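Long-range contacts in GDSL-like protein (Collinsella aerofaciens ATCC 25986, PDB 7BXD), which probably hydrolyses acyl esters as a member of the GDSL-like, SGNH-type acylhydrolase family, although its natural substrate is not established: residues 29-35 and 65-71; 37-41 and 52-56; 57-62 and 230-234; 87-91 and 130-134; 103-107 and 152-156. All coordinates share one frame; numbering follows the deposited sequence.

Contact 1 (29-35 and 65-71); sequences STICCFG and AVVENFG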
# COMPACT_ATOMS: atom_id res chain seq x y z
N SER A 29 4.55 16.50 11.64
CA SER A 29 3.57 16.29 10.59
C SER A 29 2.46 15.37 11.05
O SER A 29 2.67 14.48 11.88
CB SER A 29 4.23 15.68 9.35
OG SER A 29 5.01 16.64 8.62
N THR A 30 1.29 15.53 10.42
CA THR A 30 0.25 14.50 10.42
C THR A 30 0.38 13.69 9.13
O THR A 30 0.38 14.26 8.03
CB THR A 30 -1.14 15.15 10.52
OG1 THR A 30 -1.24 15.82 11.77
CG2 THR A 30 -2.27 14.11 10.45
N ILE A 31 0.45 12.37 9.28
CA ILE A 31 0.73 11.45 8.16
C ILE A 31 -0.50 10.56 7.98
O ILE A 31 -0.85 9.80 8.89
CB ILE A 31 1.98 10.61 8.45
CG1 ILE A 31 3.19 11.53 8.74
CG2 ILE A 31 2.26 9.67 7.27
CD1 ILE A 31 4.45 10.78 9.14
N CYS A 32 -1.14 10.66 6.81
CA CYS A 32 -2.33 9.87 6.51
C CYS A 32 -1.93 8.64 5.70
O CYS A 32 -1.44 8.77 4.57
CB CYS A 32 -3.31 10.75 5.73
SG CYS A 32 -4.82 9.88 5.28
N CYS A 33 -2.11 7.44 6.29
CA CYS A 33 -1.70 6.17 5.69
C CYS A 33 -2.93 5.51 5.06
O CYS A 33 -3.81 4.99 5.78
CB CYS A 33 -1.05 5.29 6.76
SG CYS A 33 0.41 6.08 7.48
N PHE A 34 -2.99 5.53 3.73
CA PHE A 34 -4.14 5.07 2.96
C PHE A 34 -3.73 3.72 2.36
O PHE A 34 -2.75 3.65 1.59
CB PHE A 34 -4.38 6.12 1.89
CG PHE A 34 -5.65 5.97 1.08
CD1 PHE A 34 -6.81 5.43 1.62
CD2 PHE A 34 -5.68 6.46 -0.23
CE1 PHE A 34 -7.99 5.37 0.87
CE2 PHE A 34 -6.86 6.42 -0.99
CZ PHE A 34 -8.02 5.89 -0.44
N GLY A 35 -4.41 2.65 2.76
CA GLY A 35 -3.96 1.33 2.38
C GLY A 35 -5.04 0.26 2.44
O GLY A 35 -6.24 0.55 2.57
N ALA A 65 5.50 12.35 14.98
CA ALA A 65 4.45 12.55 13.99
C ALA A 65 3.13 11.93 14.46
O ALA A 65 3.11 10.92 15.18
CB ALA A 65 4.85 11.89 12.67
N VAL A 66 2.03 12.53 14.03
CA VAL A 66 0.70 11.99 14.29
C VAL A 66 0.32 11.16 13.07
O VAL A 66 0.35 11.66 11.95
CB VAL A 66 -0.31 13.11 14.53
CG1 VAL A 66 -1.74 12.56 14.64
CG2 VAL A 66 0.07 13.88 15.78
N VAL A 67 -0.00 9.89 13.28
CA VAL A 67 -0.21 8.97 12.17
C VAL A 67 -1.65 8.50 12.18
O VAL A 67 -2.16 8.05 13.21
CB VAL A 67 0.78 7.79 12.23
CG1 VAL A 67 0.58 6.88 11.01
CG2 VAL A 67 2.22 8.30 12.26
N GLU A 68 -2.33 8.65 11.04
CA GLU A 68 -3.72 8.25 10.89
C GLU A 68 -3.80 7.00 10.00
O GLU A 68 -3.17 6.93 8.94
CB GLU A 68 -4.54 9.36 10.22
CG GLU A 68 -4.39 10.72 10.89
CD GLU A 68 -5.12 11.82 10.18
OE1 GLU A 68 -5.07 11.83 8.93
OE2 GLU A 68 -5.72 12.68 10.87
N ASN A 69 -4.61 6.04 10.41
CA ASN A 69 -4.76 4.76 9.71
C ASN A 69 -6.06 4.78 8.90
O ASN A 69 -7.15 4.72 9.46
CB ASN A 69 -4.77 3.63 10.73
CG ASN A 69 -4.73 2.26 10.07
OD1 ASN A 69 -5.55 1.97 9.18
ND2 ASN A 69 -3.81 1.41 10.49
N PHE A 70 -5.93 4.82 7.57
CA PHE A 70 -7.05 4.65 6.65
C PHE A 70 -6.81 3.40 5.80
O PHE A 70 -6.83 3.42 4.56
CB PHE A 70 -7.27 5.91 5.79
CG PHE A 70 -7.86 7.06 6.57
CD1 PHE A 70 -9.23 7.21 6.68
CD2 PHE A 70 -7.03 7.97 7.23
CE1 PHE A 70 -9.76 8.28 7.42
CE2 PHE A 70 -7.58 9.05 7.95
CZ PHE A 70 -8.94 9.20 8.02
N GLY A 71 -6.58 2.28 6.47
CA GLY A 71 -6.49 0.99 5.81
C GLY A 71 -7.82 0.26 5.89
O GLY A 71 -8.49 0.29 6.93

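Contact 2 (37-41 and 52-56); sequences STTWG and ISWTS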
# COMPACT_ATOMS: atom_id res chain seq x y z
N SER A 37 -5.42 -4.26 3.63
CA SER A 37 -5.22 -5.06 4.84
C SER A 37 -3.86 -4.81 5.47
O SER A 37 -3.70 -4.96 6.70
CB SER A 37 -5.30 -6.56 4.55
OG SER A 37 -6.42 -6.89 3.75
N THR A 38 -2.84 -4.55 4.64
CA THR A 38 -1.47 -4.37 5.12
C THR A 38 -1.22 -3.00 5.71
O THR A 38 -0.11 -2.74 6.19
CB THR A 38 -0.45 -4.71 4.00
OG1 THR A 38 -0.60 -3.84 2.86
CG2 THR A 38 -0.58 -6.17 3.57
N THR A 39 -2.23 -2.12 5.69
CA THR A 39 -2.26 -0.93 6.52
C THR A 39 -3.25 -1.08 7.67
O THR A 39 -2.93 -0.70 8.81
CB THR A 39 -2.59 0.33 5.68
OG1 THR A 39 -1.51 0.57 4.77
CG2 THR A 39 -2.73 1.55 6.55
N TRP A 40 -4.45 -1.65 7.43
CA TRP A 40 -5.40 -1.84 8.52
C TRP A 40 -4.76 -2.59 9.69
O TRP A 40 -5.03 -2.27 10.86
CB TRP A 40 -6.61 -2.63 8.02
CG TRP A 40 -7.70 -2.74 9.08
CD1 TRP A 40 -8.62 -1.78 9.39
CD2 TRP A 40 -7.95 -3.85 9.96
NE1 TRP A 40 -9.43 -2.22 10.41
CE2 TRP A 40 -9.04 -3.49 10.79
CE3 TRP A 40 -7.37 -5.11 10.12
CZ2 TRP A 40 -9.54 -4.34 11.78
CZ3 TRP A 40 -7.87 -5.97 11.09
CH2 TRP A 40 -8.94 -5.57 11.92
N GLY A 41 -3.92 -3.59 9.39
CA GLY A 41 -3.27 -4.40 10.40
C GLY A 41 -3.75 -5.83 10.51
O GLY A 41 -3.72 -6.39 11.60
N ILE A 52 -1.97 -3.06 16.03
CA ILE A 52 -0.76 -3.81 15.70
C ILE A 52 -0.12 -3.35 14.40
O ILE A 52 0.99 -3.80 14.08
CB ILE A 52 -0.96 -5.35 15.67
CG1 ILE A 52 -1.77 -5.80 14.44
CG2 ILE A 52 -1.59 -5.84 16.98
CD1 ILE A 52 -1.63 -7.29 14.16
N SER A 53 -0.79 -2.49 13.63
CA SER A 53 -0.27 -2.11 12.32
C SER A 53 1.05 -1.34 12.47
O SER A 53 1.36 -0.77 13.53
CB SER A 53 -1.27 -1.19 11.63
OG SER A 53 -0.73 -0.73 10.40
N TRP A 54 1.82 -1.32 11.38
CA TRP A 54 2.99 -0.45 11.33
C TRP A 54 2.63 0.99 11.65
O TRP A 54 3.48 1.75 12.15
CB TRP A 54 3.67 -0.56 9.96
CG TRP A 54 2.81 -0.24 8.78
CD1 TRP A 54 2.05 -1.13 8.06
CD2 TRP A 54 2.62 1.05 8.15
NE1 TRP A 54 1.41 -0.48 7.02
CE2 TRP A 54 1.74 0.85 7.05
CE3 TRP A 54 3.12 2.34 8.40
CZ2 TRP A 54 1.39 1.89 6.20
CZ3 TRP A 54 2.77 3.37 7.53
CH2 TRP A 54 1.90 3.14 6.46
N THR A 55 1.38 1.42 11.35
CA THR A 55 1.00 2.81 11.61
C THR A 55 1.11 3.15 13.09
O THR A 55 1.33 4.32 13.45
CB THR A 55 -0.43 3.09 11.15
OG1 THR A 55 -1.37 2.23 11.81
CG2 THR A 55 -0.56 2.88 9.64
N SER A 56 0.93 2.16 13.96
CA SER A 56 0.95 2.41 15.41
C SER A 56 2.35 2.64 15.95
O SER A 56 2.51 3.16 17.06
CB SER A 56 0.30 1.24 16.17
OG SER A 56 1.13 0.08 16.14

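Contact 3 (57-62 and 230-234); sequences HLGALL and AHRIA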
# COMPACT_ATOMS: atom_id res chain seq x y z
N HIS A 57 3.38 2.24 15.19
CA HIS A 57 4.77 2.41 15.59
C HIS A 57 5.41 3.62 14.93
O HIS A 57 6.44 4.12 15.41
CB HIS A 57 5.59 1.17 15.17
CG HIS A 57 5.13 -0.10 15.80
ND1 HIS A 57 5.57 -0.50 17.04
CD2 HIS A 57 4.31 -1.07 15.35
CE1 HIS A 57 5.01 -1.66 17.34
NE2 HIS A 57 4.24 -2.04 16.32
N LEU A 58 4.87 4.08 13.81
CA LEU A 58 5.61 4.98 12.95
C LEU A 58 5.81 6.35 13.60
O LEU A 58 6.87 6.97 13.44
CB LEU A 58 4.87 5.12 11.62
CG LEU A 58 5.57 6.03 10.63
CD1 LEU A 58 6.97 5.54 10.23
CD2 LEU A 58 4.68 6.21 9.39
N GLY A 59 4.80 6.87 14.31
CA GLY A 59 4.89 8.23 14.83
C GLY A 59 6.10 8.42 15.74
O GLY A 59 6.85 9.39 15.62
N ALA A 60 6.30 7.47 16.65
CA ALA A 60 7.43 7.58 17.57
C ALA A 60 8.74 7.44 16.84
O ALA A 60 9.72 8.10 17.19
CB ALA A 60 7.31 6.53 18.67
N LEU A 61 8.78 6.60 15.80
CA LEU A 61 10.02 6.41 15.05
C LEU A 61 10.43 7.68 14.32
O LEU A 61 11.61 7.86 13.99
CB LEU A 61 9.90 5.24 14.07
CG LEU A 61 9.80 3.85 14.69
CD1 LEU A 61 9.41 2.81 13.65
CD2 LEU A 61 11.10 3.47 15.42
N LEU A 62 9.46 8.53 14.00
CA LEU A 62 9.69 9.78 13.31
C LEU A 62 9.76 10.97 14.27
O LEU A 62 9.74 12.11 13.82
CB LEU A 62 8.62 10.00 12.24
CG LEU A 62 8.62 8.98 11.10
CD1 LEU A 62 7.43 9.26 10.21
CD2 LEU A 62 9.94 9.02 10.32
N ALA A 230 7.45 -1.20 10.10
CA ALA A 230 7.44 0.21 10.48
C ALA A 230 8.84 0.82 10.46
O ALA A 230 9.03 1.97 10.06
CB ALA A 230 6.84 0.40 11.87
N HIS A 231 9.85 0.07 10.90
CA HIS A 231 11.21 0.59 10.87
C HIS A 231 11.67 0.83 9.44
O HIS A 231 12.30 1.87 9.14
CB HIS A 231 12.14 -0.36 11.61
CG HIS A 231 12.05 -0.25 13.10
ND1 HIS A 231 13.03 0.34 13.88
CD2 HIS A 231 11.07 -0.62 13.96
CE1 HIS A 231 12.66 0.30 15.15
NE2 HIS A 231 11.48 -0.28 15.23
N ARG A 232 11.38 -0.11 8.54
CA ARG A 232 11.77 0.07 7.14
C ARG A 232 11.05 1.26 6.51
O ARG A 232 11.64 2.03 5.74
CB ARG A 232 11.49 -1.21 6.34
CG ARG A 232 11.82 -1.11 4.85
CD ARG A 232 13.32 -1.02 4.62
NE ARG A 232 13.70 -0.75 3.24
CZ ARG A 232 13.83 0.45 2.70
NH1 ARG A 232 13.56 1.52 3.42
NH2 ARG A 232 14.25 0.59 1.43
N ILE A 233 9.76 1.42 6.83
CA ILE A 233 8.98 2.53 6.30
C ILE A 233 9.51 3.86 6.84
O ILE A 233 9.62 4.84 6.10
CB ILE A 233 7.48 2.32 6.60
CG1 ILE A 233 6.94 1.14 5.81
CG2 ILE A 233 6.70 3.59 6.37
CD1 ILE A 233 5.59 0.62 6.29
N ALA A 234 9.84 3.91 8.13
CA ALA A 234 10.39 5.14 8.68
C ALA A 234 11.66 5.53 7.94
O ALA A 234 11.86 6.71 7.62
CB ALA A 234 10.64 4.97 10.18

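Contact 4 (87-91 and 130-134); sequences FVERL and AVDYL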
# COMPACT_ATOMS: atom_id res chain seq x y z
N PHE A 87 -9.65 2.06 -3.37
CA PHE A 87 -9.01 3.30 -2.96
C PHE A 87 -9.67 4.48 -3.68
O PHE A 87 -9.88 5.54 -3.10
CB PHE A 87 -7.50 3.31 -3.25
CG PHE A 87 -6.63 2.41 -2.40
CD1 PHE A 87 -6.92 1.04 -2.17
CD2 PHE A 87 -5.44 2.91 -1.88
CE1 PHE A 87 -6.02 0.22 -1.45
CE2 PHE A 87 -4.55 2.09 -1.17
CZ PHE A 87 -4.83 0.77 -0.97
N VAL A 88 -9.95 4.32 -4.98
CA VAL A 88 -10.60 5.39 -5.73
C VAL A 88 -11.91 5.79 -5.06
O VAL A 88 -12.19 6.98 -4.90
CB VAL A 88 -10.82 4.95 -7.19
CG1 VAL A 88 -11.78 5.89 -7.93
CG2 VAL A 88 -9.47 4.83 -7.93
N GLU A 89 -12.73 4.80 -4.68
CA GLU A 89 -14.03 5.08 -4.08
C GLU A 89 -13.91 5.66 -2.67
O GLU A 89 -14.77 6.45 -2.24
CB GLU A 89 -14.89 3.83 -4.09
CG GLU A 89 -15.43 3.47 -5.47
CD GLU A 89 -15.81 2.01 -5.62
OE1 GLU A 89 -14.95 1.12 -5.36
OE2 GLU A 89 -16.96 1.72 -6.06
N ARG A 90 -12.87 5.24 -1.91
CA ARG A 90 -12.72 5.66 -0.52
C ARG A 90 -12.07 7.04 -0.38
O ARG A 90 -12.15 7.63 0.70
CB ARG A 90 -11.86 4.65 0.26
CG ARG A 90 -12.60 3.32 0.53
CD ARG A 90 -11.86 2.56 1.62
NE ARG A 90 -10.63 2.04 1.05
CZ ARG A 90 -9.38 2.09 1.56
NH1 ARG A 90 -9.07 2.69 2.71
NH2 ARG A 90 -8.43 1.50 0.87
N LEU A 91 -11.38 7.54 -1.42
CA LEU A 91 -10.50 8.69 -1.21
C LEU A 91 -11.25 9.90 -0.64
O LEU A 91 -10.75 10.60 0.26
CB LEU A 91 -9.79 9.03 -2.52
CG LEU A 91 -8.95 10.31 -2.51
CD1 LEU A 91 -7.85 10.24 -1.48
CD2 LEU A 91 -8.38 10.52 -3.91
N ALA A 130 -6.49 3.99 -12.32
CA ALA A 130 -6.79 4.21 -10.92
C ALA A 130 -5.64 4.90 -10.20
O ALA A 130 -5.87 5.79 -9.35
CB ALA A 130 -7.13 2.87 -10.25
N VAL A 131 -4.39 4.48 -10.46
CA VAL A 131 -3.25 5.15 -9.84
C VAL A 131 -3.22 6.61 -10.28
O VAL A 131 -2.99 7.53 -9.48
CB VAL A 131 -1.93 4.42 -10.12
CG1 VAL A 131 -0.73 5.19 -9.51
CG2 VAL A 131 -1.96 3.00 -9.55
N ASP A 132 -3.46 6.85 -11.58
CA ASP A 132 -3.52 8.21 -12.11
C ASP A 132 -4.59 9.03 -11.38
O ASP A 132 -4.35 10.17 -10.97
CB ASP A 132 -3.76 8.12 -13.62
CG ASP A 132 -3.76 9.47 -14.30
OD1 ASP A 132 -2.66 9.93 -14.65
OD2 ASP A 132 -4.86 10.04 -14.49
N TYR A 133 -5.79 8.45 -11.23
CA TYR A 133 -6.85 9.14 -10.49
C TYR A 133 -6.41 9.51 -9.08
O TYR A 133 -6.68 10.62 -8.61
CB TYR A 133 -8.11 8.28 -10.43
CG TYR A 133 -9.24 8.94 -9.69
CD1 TYR A 133 -9.37 8.77 -8.30
CD2 TYR A 133 -10.18 9.73 -10.37
CE1 TYR A 133 -10.39 9.38 -7.61
CE2 TYR A 133 -11.21 10.35 -9.69
CZ TYR A 133 -11.30 10.18 -8.31
OH TYR A 133 -12.34 10.81 -7.62
N LEU A 134 -5.81 8.56 -8.36
CA LEU A 134 -5.43 8.86 -6.98
C LEU A 134 -4.46 10.02 -6.92
O LEU A 134 -4.60 10.91 -6.06
CB LEU A 134 -4.80 7.65 -6.29
CG LEU A 134 -5.71 6.45 -5.97
CD1 LEU A 134 -4.87 5.44 -5.17
CD2 LEU A 134 -6.93 6.87 -5.17

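Contact 5 (103-107 and 152-156); sequences VFGGV and PCKTS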
# COMPACT_ATOMS: atom_id res chain seq x y z
N VAL A 103 0.47 6.21 0.34
CA VAL A 103 -0.49 5.33 -0.34
C VAL A 103 0.21 4.00 -0.58
O VAL A 103 1.24 3.95 -1.27
CB VAL A 103 -0.99 5.94 -1.66
CG1 VAL A 103 -2.00 5.00 -2.30
CG2 VAL A 103 -1.58 7.34 -1.43
N PHE A 104 -0.35 2.92 -0.03
CA PHE A 104 0.28 1.60 -0.01
C PHE A 104 -0.77 0.58 -0.41
O PHE A 104 -1.65 0.25 0.39
CB PHE A 104 0.78 1.39 1.42
CG PHE A 104 1.49 0.07 1.70
CD1 PHE A 104 2.24 -0.61 0.74
CD2 PHE A 104 1.44 -0.44 3.01
CE1 PHE A 104 2.92 -1.78 1.07
CE2 PHE A 104 2.12 -1.61 3.34
CZ PHE A 104 2.86 -2.28 2.36
N GLY A 105 -0.76 0.14 -1.67
CA GLY A 105 -1.77 -0.79 -2.14
C GLY A 105 -1.33 -1.44 -3.43
O GLY A 105 -0.25 -1.16 -3.96
N GLY A 106 -2.20 -2.33 -3.94
CA GLY A 106 -2.01 -2.95 -5.23
C GLY A 106 -1.95 -4.47 -5.19
O GLY A 106 -2.16 -5.10 -6.23
N VAL A 107 -1.71 -5.08 -4.03
CA VAL A 107 -1.64 -6.54 -4.03
C VAL A 107 -3.01 -7.11 -4.38
O VAL A 107 -3.10 -8.19 -4.99
CB VAL A 107 -1.04 -7.13 -2.74
CG1 VAL A 107 -2.02 -7.03 -1.56
CG2 VAL A 107 -0.59 -8.57 -2.95
N PRO A 152 3.43 -2.41 -3.46
CA PRO A 152 2.86 -3.49 -2.64
C PRO A 152 3.88 -4.56 -2.33
O PRO A 152 4.65 -4.99 -3.21
CB PRO A 152 1.73 -4.05 -3.54
CG PRO A 152 2.13 -3.65 -4.96
CD PRO A 152 2.77 -2.29 -4.77
N CYS A 153 3.88 -5.03 -1.07
CA CYS A 153 4.84 -6.06 -0.68
C CYS A 153 4.58 -7.37 -1.42
O CYS A 153 3.47 -7.67 -1.85
CB CYS A 153 4.77 -6.31 0.83
SG CYS A 153 5.50 -4.90 1.74
N LYS A 154 5.63 -8.19 -1.50
CA LYS A 154 5.49 -9.54 -2.04
C LYS A 154 4.64 -10.43 -1.12
O LYS A 154 4.47 -10.18 0.08
CB LYS A 154 6.86 -10.15 -2.27
CG LYS A 154 7.58 -9.47 -3.44
CD LYS A 154 8.80 -10.25 -3.90
CE LYS A 154 9.46 -9.70 -5.18
NZ LYS A 154 10.16 -8.40 -4.93
N THR A 155 4.14 -11.50 -1.73
CA THR A 155 3.38 -12.53 -1.04
C THR A 155 3.80 -13.88 -1.62
O THR A 155 4.07 -14.01 -2.82
CB THR A 155 1.87 -12.34 -1.20
OG1 THR A 155 1.17 -13.43 -0.58
CG2 THR A 155 1.37 -12.22 -2.63
N SER A 156 3.81 -14.88 -0.75
CA SER A 156 4.00 -16.25 -1.21
C SER A 156 2.69 -16.93 -1.59
O SER A 156 2.71 -18.12 -1.91
CB SER A 156 4.76 -17.08 -0.17
OG SER A 156 4.13 -17.00 1.10

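Contact 1 (29-35 and 65-71)
Cys-32 points its sulfur at one corner of the Phe-70 ring, SG to CD2 3.5 Å. SG stands 53° off the ring normal, an oblique sulfur-aromatic contact. With chi1 at 179°, SG lies opposite the backbone N and is carried forward along the strand to the aromatic ring. On the same face Glu-68 swings back the other way (chi1 -52°), CG beside its own N, and its extended chain passes Thr-30. Thr-30 CG2 lies 3.7 Å from Glu-68 CD, while Glu-68 OE1 comes within 3.8 Å of Cys-32 CB. Asp-95 close to OE1 would probably favour protonation of one of the two acids. Thr-30 and Val-66 stand side by side.

On the opposite face the touching side chains are apolar: Ile-31 CD1 meets Ala-65 CB, and Cys-33 SG touches Val-67 CG1 at 3.6 Å. Six backbone hydrogen bonds zip strands 30-35 and 66-71 in parallel register. Glu-68 N to Ile-31 O, 2.9 Å, is nearly straight; Gly-35 N approaches Phe-70 O from above its carbonyl plane. Asn-69 OD1 takes Gly-71 N in an Asx turn, while its ND2 donates to Thr-39 O and Thr-55 OG1.

Strand 66-71 is one edge of the five-stranded parallel sheet, and strand 30-35 has strand 100-104 on its other flank. Helix 55-61 covers Cys-33 and Val-67, while Phe-87 of helix 87-90 meets Phe-34 on the other face.

Contact 2 (37-41 and 52-56)
Ile-52 sets CD1 3.4 Å from Gly-41 O, its CG1 nearly as close. Ser-53 follows, its hydroxyl in double use: OG donates to Thr-39 O at 2.7 Å and accepts from Thr-55 N at 3.2 Å, a nearly straight helix-capping bond. OG reaches Thr-39 because it lies opposite its own N (chi1 176°), while CB backs onto Gly-41 CA. Gly-41 has positive phi, and a beta carbon there would be jammed against the carbonyl O of Trp-40 and sit tight on Ser-53 CB.

The short helix being gripped begins with the serine of the Gly-Asp-Ser signature that names GDSL hydrolases, so Ser-37 is probably the nucleophile. Ser-37 makes no contact with residues 52-56; its side chain lies against His-220.

Trp-54 turns its indole edge to the helix. NE1 donates to Thr-38 O at 2.8 Å, with the oxygen almost in the ring plane and the donor on a lone pair of the carbonyl, although the angle at hydrogen is a bent 135°. CZ2 lies 3.5 Å from Thr-39 OG1. A leucine in place of Trp-54 would probably leave Thr-38 O without this N-H and open a gap beside Thr-39 and Cys-33. Thr-55 sets CG2 over one indole face and 4.0 Å from Thr-39 CG2, and its OG1 binds Asn-69. Ser-56 OG turns back to Ser-53 O, which also accepts Ser-56 N.

Contact 3 (57-62 and 230-234)
The His-231 imidazole carries Leu-61 CD2 on one face, 3.9 Å from the ring centroid and 26° off its normal, a CH-pi contact. The methyl sits toward the rim, closest to CE1 at 3.5 Å, and Leu-61 CD1 reaches the CD2 side of the same ring. The Leu-61 and His-231 side chains cross at about a right angle. The His-57 ring makes only an oblique approach, to Ala-230 CB, which rests 3.6 Å from His-57 CB.

These residues join helix 55-61 to helix 223-240, two helices packed together on one side of the sheet in the alpha/beta/alpha sandwich of SGNH hydrolases. Their short segments cross at -47° with axes 9.3 Å apart. Small residues on helix 223-240 permit the approach: Ala-230 and Ala-234, one turn apart, both face segment 57-62, and leucines fill the ground around them. Leu-61 CB rests against Ala-234 CB, and its CD1 lies near Ala-230 O. No hydrogen bond crosses the interface. On the outer side the imidazole is weakly bonded through NE2 to Glu-227; inward, Ile-233 also meets Trp-54, and Leu-62 touches Leu-26.

Leu-58 reaches in from the buried side: its CG lies opposite the backbone N (chi1 -180°), which carries CD1 across to Ala-234 CB at 3.7 Å, with Ile-233 CG2 further off at 4.3 Å.

Contact 4 (87-91 and 130-134)
Val-88 wedges between Ala-130 and Tyr-133, and both of its methyls are used. CG1, opposite the backbone N at chi1 167°, lies over one face of the Tyr-133 ring, 4.1 Å from the centroid and 27° off the normal, a CH-pi contact. CG2 meets Ala-130 CB at 3.8 Å. An alanine in place of Val-88 is likely to open a gap between these two, with the tyrosine ring losing the methyl that covers this face.

The close, buried part continues through Leu-134. One methyl, CD1, touches Phe-87 CB at 3.9 Å and approaches the phenylalanine ring obliquely; the other, CD2, lies 3.8 Å from Phe-87 O. The Phe-87 side chain starts toward the helix opposite and then leads away, so its CB and the near corner of its ring do the touching.

The fit is looser at Leu-91, whose CD2 stays 4.4 Å from Tyr-133 CE1, oblique to the ring, and 4.1 Å from Leu-134 CD2; the solvent side is that of Tyr-133, which is partly exposed. No hydrogen bond crosses the contact, so it rests on apolar packing and the CH-pi approach.

Helices 87-90 and 127-141 lie side by side on one face of the sheet: Phe-87 meets Phe-34 of strand 30-35, and Leu-134 touches Val-103 of strand 100-104. Arg-90 binds Gly-35 O and Phe-70 O, and Leu-91 continues along helix 127-141 to Thr-137 and Ile-138.

Contact 5 (103-107 and 152-156)
Gly-106 and Val-107 open the Gly-x-Asn-Asp signature of SGNH hydrolases, just past the C-terminal end of strand 100-104, and Pro-152 covers this turn. The proline lays its ring on the peptide of Gly-105: CD is 3.3 Å from Gly-105 O, with CB and CG also near that oxygen. Pro-152 CB also comes within 3.6 Å of Val-107 N. Gly-106 occupies the N-cap position before helix 107-111 with phi 121°. A beta carbon there would be jammed against the preceding carbonyl, which by itself calls for glycine, and would also crowd Pro-152 CG.

On the strand side, Cys-153 brings its sulfur to the rim of Phe-104, SG to CZ 3.8 Å. SG is 84° off the ring normal, an edge-on sulfur-aromatic contact 5.0 Å from the centroid. Beyond the turn, Val-107 CG2 meets Thr-155 CG2 at 4.2 Å, the two side chains at about a right angle. The threonine hydroxyl is engaged elsewhere, with Gly-218 O.

No hydrogen bond links the two segments. Residues 152-156 are instead tied through Ser-166, Gly-218 and Gln-176, and Phe-104 rests on Thr-38 and Thr-39 of the short helix that carries the Gly-Asp-Ser serine. Loops meeting at the C-terminal ends of parallel strands are the usual active-site setting of this fold, where the signature asparagine following Val-107 probably helps form the oxyanion hole.

Contact 5 lies deepest, its centre about 6 Å from that of the chain, whereas contact 3 is the most peripheral at about 15 Å and includes exposed Leu-61 and His-231. Contacts 3 and 4 are apolar helix packing on opposite sides of the chain's centre, about 25 Å apart between their own centres. Contact 1, in the sheet, is the one held by a ladder of backbone bonds; contact 2 relies on side-chain donors to a helix's carbonyls. Helix 55-61 is shared by contacts 2 and 3, and Asn-69 binds contact 1 to contact 2. Phe-104 of contact 5 touches contact 2, while Phe-87 joins contact 4 to contacts 1 and 5.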